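DUF4440 domain-containing protein (Prochlorococcus marinus, PDB 3HZP) is of unknown function but adopts the NTF2-like fold and pairs with a second copy of itself in its assembly. Local coordinates at residues A[74-78]-A[104-108]; A[78-84]-A[98-104]. One frame throughout, in Å; residues are numbered along the deposited sequence.

Interaction 1. Residues A[74-78]-A[104-108]; sequences GSNAA and IFKKI
The Phe105 ring meets Ala78 at its edge, where Ala78 O lies near the ring plane; Trp112 and Val114 of the next strand and Ile8, Ile11 and Leu12 of helix 4-15 pack against the same side chain. With CG anti to the carbonyl carbon (chi1 -73°), the ring is carried away from 74-78, and it is Phe105 CB that faces Ala78 CB across the pair, 4.4 Å away. The other flat group, the Asn76 amide, turns its oxygen to Lys107: Asn76 OD1 rests 3.7 Å from Lys107 CD, the two side chains crossing at about a right angle. This is contact with the aliphatic part of the lysine, whose chain, extended beyond CG, brings CE near Ser75 O. The backbones are joined by three hydrogen bonds. Ala78 and Phe105 form a hydrogen-bonded pair, with Phe105 N 2.9 Å from Ala78 O and Ala78 N 2.9 Å from Phe105 O, the second more bent. Beyond the non-hydrogen-bonded pair Ala77-Lys106, Lys107 N donates to Asn76 O at 2.8 Å. Phe105 O also receives a CA-H...O contact from Ala77 CA at 3.1 Å. Ala77 and Lys106 share the face turned to the second subunit, where Lys106 NZ makes a salt bridge with Glu71 of that subunit and Leu73 of the same subunit packs on both residues. The ladder is the open end of an antiparallel beta hairpin, strands 77-90 and 93-108, in the curved sheet of the NTF2-like fold, helix 4-15 lying on the Ala78-Phe105 face.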
ATOM      1  N   GLY A  74      13.049   8.329   9.340  1.00 25.79           N
ATOM      2  CA  GLY A  74      13.601   9.579   9.787  1.00 26.74           C
ATOM      3  C   GLY A  74      12.705  10.172  10.816  1.00 26.44           C
ATOM      4  O   GLY A  74      11.768   9.548  11.312  1.00 27.70           O
ATOM      5  N   SER A  75      12.941  11.444  11.061  0.50 25.65           N
ATOM      6  CA  SER A  75      12.340  12.127  12.142  0.50 22.56           C
ATOM      7  C   SER A  75      10.927  12.619  11.790  0.50 20.08           C
ATOM      8  O   SER A  75      10.094  12.803  12.670  0.50 22.48           O
ATOM      9  CB  SER A  75      13.268  13.298  12.474  0.50 24.71           C
ATOM     10  OG  SER A  75      14.621  12.840  12.419  0.50 25.06           O
ATOM     11  N   ASN A  76      10.689  12.790  10.498  1.00 20.62           N
ATOM     12  CA  ASN A  76       9.503  13.495   9.992  1.00 18.04           C
ATOM     13  C   ASN A  76       8.605  12.703   9.074  1.00 15.97           C
ATOM     14  O   ASN A  76       7.790  13.270   8.345  1.00 14.49           O
ATOM     15  CB  ASN A  76       9.942  14.775   9.258  1.00 18.94           C
ATOM     16  CG  ASN A  76      10.654  15.739  10.157  1.00 23.81           C
ATOM     17  OD1 ASN A  76      10.247  15.966  11.283  1.00 24.10           O
ATOM     18  ND2 ASN A  76      11.725  16.331   9.651  1.00 34.71           N
ATOM     19  N   ALA A  77       8.764  11.375   9.074  1.00 14.15           N
ATOM     20  CA  ALA A  77       7.872  10.510   8.332  1.00 13.66           C
ATOM     21  C   ALA A  77       7.710   9.188   9.078  1.00 12.89           C
ATOM     22  O   ALA A  77       8.473   8.892   9.971  1.00 12.79           O
ATOM     23  CB  ALA A  77       8.370  10.285   6.884  1.00 16.40           C
ATOM     24  N   ALA A  78       6.726   8.420   8.666  1.00 12.83           N
ATOM     25  CA  ALA A  78       6.462   7.130   9.291  1.00 11.90           C
ATOM     26  C   ALA A  78       5.637   6.257   8.408  1.00 12.53           C
ATOM     27  O   ALA A  78       4.881   6.727   7.545  1.00 13.70           O
ATOM     28  CB  ALA A  78       5.747   7.308  10.633  1.00 13.37           C
ATOM     29  N   ILE A 104       1.152   6.003   5.210  1.00 14.20           N
ATOM     30  CA  ILE A 104       2.381   6.750   5.357  1.00 13.37           C
ATOM     31  C   ILE A 104       2.006   8.129   5.906  1.00 13.70           C
ATOM     32  O   ILE A 104       0.973   8.689   5.513  1.00 14.78           O
ATOM     33  CB  ILE A 104       3.117   6.912   4.035  1.00 14.24           C
ATOM     34  CG1 ILE A 104       3.349   5.553   3.376  1.00 19.68           C
ATOM     35  CG2 ILE A 104       4.360   7.748   4.198  1.00 17.17           C
ATOM     36  CD1 ILE A 104       4.214   4.678   4.171  1.00 21.45           C
ATOM     37  N   PHE A 105       2.806   8.631   6.841  1.00 12.88           N
ATOM     38  CA  PHE A 105       2.611   9.901   7.520  1.00 12.32           C
ATOM     39  C   PHE A 105       3.841  10.782   7.313  1.00 13.72           C
ATOM     40  O   PHE A 105       4.966  10.274   7.210  1.00 13.54           O
ATOM     41  CB  PHE A 105       2.417   9.644   9.013  1.00 12.80           C
ATOM     42  CG  PHE A 105       1.081   9.044   9.335  1.00 14.73           C
ATOM     43  CD1 PHE A 105       0.813   7.717   9.177  1.00 19.65           C
ATOM     44  CD2 PHE A 105       0.095   9.887   9.811  1.00 19.42           C
ATOM     45  CE1 PHE A 105      -0.543   7.266   9.452  1.00 18.71           C
ATOM     46  CE2 PHE A 105      -1.134   9.456  10.095  1.00 25.51           C
ATOM     47  CZ  PHE A 105      -1.448   8.174   9.906  1.00 17.01           C
ATOM     48  N   LYS A 106       3.612  12.098   7.268  1.00 12.86           N
ATOM     49  CA  LYS A 106       4.673  13.077   7.226  1.00 13.44           C
ATOM     50  C   LYS A 106       4.370  14.188   8.169  1.00 12.99           C
ATOM     51  O   LYS A 106       3.205  14.545   8.379  1.00 13.27           O
ATOM     52  CB  LYS A 106       4.817  13.639   5.795  1.00 16.34           C
ATOM     53  CG  LYS A 106       5.380  12.621   4.792  1.00 15.32           C
ATOM     54  CD  LYS A 106       5.892  13.291   3.520  1.00 19.85           C
ATOM     55  CE  LYS A 106       4.729  13.963   2.819  1.00 22.89           C
ATOM     56  NZ  LYS A 106       5.139  14.531   1.436  1.00 25.52           N
ATOM     57  N   LYS A 107       5.411  14.780   8.747  1.00 12.61           N
ATOM     58  CA  LYS A 107       5.244  15.966   9.566  1.00 14.68           C
ATOM     59  C   LYS A 107       5.319  17.207   8.679  1.00 15.68           C
ATOM     60  O   LYS A 107       6.263  17.362   7.849  1.00 17.69           O
ATOM     61  CB  LYS A 107       6.351  16.020  10.611  1.00 18.59           C
ATOM     62  CG  LYS A 107       5.950  15.599  11.930  1.00 24.30           C
ATOM     63  CD  LYS A 107       6.990  15.970  13.001  1.00 32.71           C
ATOM     64  CE  LYS A 107       6.895  15.018  14.167  1.00 36.14           C
ATOM     65  NZ  LYS A 107       7.656  15.480  15.364  1.00 35.75           N
ATOM     66  N   ILE A 108       4.325  18.066   8.797  1.00 14.02           N
ATOM     67  CA  ILE A 108       4.255  19.302   8.022  1.00 13.50           C
ATOM     68  C   ILE A 108       4.052  20.383   9.067  1.00 13.32           C
ATOM     69  O   ILE A 108       3.127  20.312   9.885  1.00 12.47           O
ATOM     70  CB  ILE A 108       3.068  19.282   7.070  1.00 16.01           C
ATOM     71  CG1 ILE A 108       3.124  18.067   6.104  1.00 27.72           C
ATOM     72  CG2 ILE A 108       2.945  20.611   6.335  1.00 18.31           C
ATOM     73  CD1 ILE A 108       4.389  17.955   5.326  1.00 34.01           C
TER

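Interaction 2. Residues A[78-84]-A[98-104]; sequences AICVFTL and LPTVTSI
Cys80 O is gripped twice by Ser103, whose OG donates at 2.8 Å and whose backbone N donates at 2.9 Å. The hydroxyl gets there because OG sits between its own backbone N and carbonyl carbon (chi1 67°), which aims this buried group at the neighbouring strand. Ser103 OG also lies in the plane of the Phe82 ring, at its edge, 3.6 Å from Phe82 CE1. Over one face of that ring stands Val101 CB in a CH-pi contact, offset toward the rim, while Val101 CG1 comes to 3.5 Å from Phe82 CZ. Phe82 has the same kind of first torsion (chi1 60°), which swings its ring across to the partner strand. Replacing Phe82 with an alanine would probably leave Val101 without its aromatic cover and open a gap beside Ser103 and Leu12 of helix 4-15. These residues belong to the middle of a long antiparallel hairpin in the NTF2-like sheet: Cys80, Phe82, Val101 and Ser103 line the face toward helix 4-15, whereas Ile79, Val81, Thr100, Thr102 and Ile104 line the face that meets the second subunit. On the latter, Ile104 CD1 packs 3.8 Å from Ile79 CB, and Thr102 OG1 turns to Gln118 and Trp116 of the second subunit. A water joins Thr83 OG1 and Thr100 OG1, which are also held by His68 and by Gly40 of the second subunit, respectively. At Leu98 and Pro99 the regular pairing is interrupted, although Pro99 O still accepts from Leu84 N in a longer bond of 3.2 Å. Thr83 CG2 and Leu98 CD1 are pressed together at 3.4 Å.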
ATOM      1  N   ALA A  78       6.726   8.420   8.666  1.00 12.83           N
ATOM      2  CA  ALA A  78       6.462   7.130   9.291  1.00 11.90           C
ATOM      3  C   ALA A  78       5.637   6.257   8.408  1.00 12.53           C
ATOM      4  O   ALA A  78       4.881   6.727   7.545  1.00 13.70           O
ATOM      5  CB  ALA A  78       5.747   7.308  10.633  1.00 13.37           C
ATOM      6  N   ILE A  79       5.731   4.956   8.664  1.00 13.15           N
ATOM      7  CA  ILE A  79       4.875   3.963   8.065  1.00 13.14           C
ATOM      8  C   ILE A  79       4.078   3.275   9.181  1.00 12.47           C
ATOM      9  O   ILE A  79       4.651   2.910  10.196  1.00 12.83           O
ATOM     10  CB  ILE A  79       5.660   2.922   7.209  1.00 14.25           C
ATOM     11  CG1 ILE A  79       4.701   1.835   6.722  1.00 14.24           C
ATOM     12  CG2 ILE A  79       6.872   2.299   7.950  1.00 13.75           C
ATOM     13  CD1 ILE A  79       5.322   0.977   5.564  1.00 17.89           C
ATOM     14  N   CYS A  80       2.789   3.045   8.923  1.00 12.59           N
ATOM     15  CA  CYS A  80       1.969   2.232   9.795  1.00 13.11           C
ATOM     16  C   CYS A  80       1.111   1.317   8.946  1.00 12.54           C
ATOM     17  O   CYS A  80       0.327   1.790   8.094  1.00 13.49           O
ATOM     18  CB  CYS A  80       1.128   3.096  10.746  1.00 13.87           C
ATOM     19  SG  CYS A  80       0.215   2.112  11.958  1.00 15.39           S
ATOM     20  N   VAL A  81       1.239   0.027   9.184  1.00 12.99           N
ATOM     21  CA  VAL A  81       0.449  -0.989   8.520  1.00 13.09           C
ATOM     22  C   VAL A  81      -0.490  -1.597   9.518  1.00 13.27           C
ATOM     23  O   VAL A  81      -0.050  -1.980  10.606  1.00 13.45           O
ATOM     24  CB  VAL A  81       1.360  -2.086   7.900  1.00 13.12           C
ATOM     25  CG1 VAL A  81       0.506  -3.218   7.262  1.00 14.76           C
ATOM     26  CG2 VAL A  81       2.356  -1.469   6.877  1.00 13.42           C
ATOM     27  N   PHE A  82      -1.771  -1.701   9.181  1.00 12.72           N
ATOM     28  CA  PHE A  82      -2.756  -2.190  10.115  1.00 13.15           C
ATOM     29  C   PHE A  82      -3.897  -2.869   9.435  1.00 14.34           C
ATOM     30  O   PHE A  82      -4.098  -2.744   8.222  1.00 14.73           O
ATOM     31  CB  PHE A  82      -3.260  -0.998  10.985  1.00 14.00           C
ATOM     32  CG  PHE A  82      -3.895   0.113  10.198  1.00 13.20           C
ATOM     33  CD1 PHE A  82      -3.117   1.090   9.615  1.00 12.90           C
ATOM     34  CD2 PHE A  82      -5.274   0.187  10.037  1.00 15.15           C
ATOM     35  CE1 PHE A  82      -3.682   2.111   8.884  1.00 15.10           C
ATOM     36  CE2 PHE A  82      -5.831   1.208   9.278  1.00 14.99           C
ATOM     37  CZ  PHE A  82      -5.059   2.158   8.734  1.00 15.05           C
ATOM     38  N   THR A  83      -4.656  -3.640  10.212  1.00 13.86           N
ATOM     39  CA  THR A  83      -5.929  -4.191   9.779  1.00 14.33           C
ATOM     40  C   THR A  83      -7.011  -3.300  10.330  1.00 15.30           C
ATOM     41  O   THR A  83      -7.006  -2.959  11.521  1.00 15.56           O
ATOM     42  CB  THR A  83      -6.125  -5.592  10.322  1.00 14.82           C
ATOM     43  OG1 THR A  83      -5.137  -6.455   9.767  1.00 15.06           O
ATOM     44  CG2 THR A  83      -7.523  -6.125   9.921  1.00 17.02           C
ATOM     45  N   LEU A  84      -7.894  -2.863   9.449  1.00 15.55           N
ATOM     46  CA  LEU A  84      -9.009  -1.976   9.787  1.00 16.55           C
ATOM     47  C   LEU A  84     -10.264  -2.834   9.799  1.00 18.87           C
ATOM     48  O   LEU A  84     -10.624  -3.431   8.784  1.00 21.02           O
ATOM     49  CB  LEU A  84      -9.146  -0.888   8.745  1.00 16.69           C
ATOM     50  CG  LEU A  84     -10.295   0.093   8.961  1.00 21.98           C
ATOM     51  CD1 LEU A  84      -9.967   0.968  10.098  1.00 22.56           C
ATOM     52  CD2 LEU A  84     -10.557   0.930   7.663  1.00 22.08           C
ATOM     53  N   LEU A  98     -12.565  -6.121   6.358  1.00 14.33           N
ATOM     54  CA  LEU A  98     -11.336  -6.396   7.082  1.00 14.96           C
ATOM     55  C   LEU A  98     -10.121  -6.328   6.166  1.00 14.41           C
ATOM     56  O   LEU A  98      -9.522  -7.379   5.870  1.00 15.94           O
ATOM     57  CB  LEU A  98     -11.441  -7.781   7.743  1.00 17.07           C
ATOM     58  CG  LEU A  98     -10.450  -8.037   8.844  1.00 17.07           C
ATOM     59  CD1 LEU A  98     -10.774  -7.197  10.100  1.00 18.27           C
ATOM     60  CD2 LEU A  98     -10.485  -9.544   9.176  1.00 18.15           C
ATOM     61  N   PRO A  99      -9.794  -5.136   5.640  1.00 13.92           N
ATOM     62  CA  PRO A  99      -8.605  -5.003   4.780  1.00 13.51           C
ATOM     63  C   PRO A  99      -7.303  -4.869   5.588  1.00 13.77           C
ATOM     64  O   PRO A  99      -7.276  -4.432   6.754  1.00 15.00           O
ATOM     65  CB  PRO A  99      -8.843  -3.705   4.044  1.00 13.29           C
ATOM     66  CG  PRO A  99      -9.647  -2.886   5.033  1.00 14.29           C
ATOM     67  CD  PRO A  99     -10.535  -3.871   5.686  1.00 13.83           C
ATOM     68  N   THR A 100      -6.211  -5.140   4.893  1.00 13.02           N
ATOM     69  CA  THR A 100      -4.881  -4.649   5.242  1.00 12.02           C
ATOM     70  C   THR A 100      -4.658  -3.280   4.618  1.00 12.74           C
ATOM     71  O   THR A 100      -4.944  -3.080   3.418  1.00 12.74           O
ATOM     72  CB  THR A 100      -3.791  -5.592   4.704  1.00 13.23           C
ATOM     73  OG1 THR A 100      -3.966  -6.879   5.312  1.00 13.73           O
ATOM     74  CG2 THR A 100      -2.359  -5.071   5.019  1.00 14.22           C
ATOM     75  N   VAL A 101      -4.181  -2.349   5.442  1.00 12.69           N
ATOM     76  CA  VAL A 101      -3.934  -0.982   5.023  1.00 13.19           C
ATOM     77  C   VAL A 101      -2.510  -0.555   5.278  1.00 12.91           C
ATOM     78  O   VAL A 101      -1.995  -0.749   6.384  1.00 13.20           O
ATOM     79  CB  VAL A 101      -4.874  -0.010   5.796  1.00 13.31           C
ATOM     80  CG1 VAL A 101      -4.688   1.395   5.319  1.00 15.05           C
ATOM     81  CG2 VAL A 101      -6.333  -0.486   5.692  1.00 14.30           C
ATOM     82  N   THR A 102      -1.848  -0.031   4.249  1.00 13.52           N
ATOM     83  CA  THR A 102      -0.516   0.579   4.363  1.00 12.31           C
ATOM     84  C   THR A 102      -0.725   2.079   4.364  1.00 13.64           C
ATOM     85  O   THR A 102      -1.315   2.634   3.422  1.00 14.65           O
ATOM     86  CB  THR A 102       0.384   0.184   3.210  1.00 12.76           C
ATOM     87  OG1 THR A 102       0.614  -1.218   3.236  1.00 13.64           O
ATOM     88  CG2 THR A 102       1.720   0.949   3.269  1.00 15.22           C
ATOM     89  N   SER A 103      -0.304   2.748   5.437  1.00 13.32           N
ATOM     90  CA  SER A 103      -0.423   4.211   5.544  1.00 13.86           C
ATOM     91  C   SER A 103       0.948   4.810   5.749  1.00 13.70           C
ATOM     92  O   SER A 103       1.817   4.200   6.401  1.00 14.28           O
ATOM     93  CB  SER A 103      -1.386   4.597   6.655  1.00 15.67           C
ATOM     94  OG  SER A 103      -0.895   4.256   7.979  1.00 16.60           O
ATOM     95  N   ILE A 104       1.152   6.003   5.210  1.00 14.20           N
ATOM     96  CA  ILE A 104       2.381   6.750   5.357  1.00 13.37           C
ATOM     97  C   ILE A 104       2.006   8.129   5.906  1.00 13.70           C
ATOM     98  O   ILE A 104       0.973   8.689   5.513  1.00 14.78           O
ATOM     99  CB  ILE A 104       3.117   6.912   4.035  1.00 14.24           C
ATOM    100  CG1 ILE A 104       3.349   5.553   3.376  1.00 19.68           C
ATOM    101  CG2 ILE A 104       4.360   7.748   4.198  1.00 17.17           C
ATOM    102  CD1 ILE A 104       4.214   4.678   4.171  1.00 21.45           C
TER
HETATM  103  O   HOH W   1      -5.316  -7.823   7.494  1.00 15.83           O

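In the fold
From the N terminus, helix 4-15 comes first and strand 57-72 later; the chain then turns through 74-76 into strand 77-90. Beyond 78-84 this strand runs on to residue 90, turns, and returns as strand 93-108, which meets it at 98-104, closing the inner loop of interaction 2. Further on, 104-108 reaches back to 74-78 and closes the wider loop of interaction 1, so interaction 2 is nested inside it. Both share Ala78 and Ile104, and their centres are about 15 Å apart along one hairpin. That hairpin is flanked by strands 57-72 and 111-119, and both interactions border helix 4-15 and the second subunit.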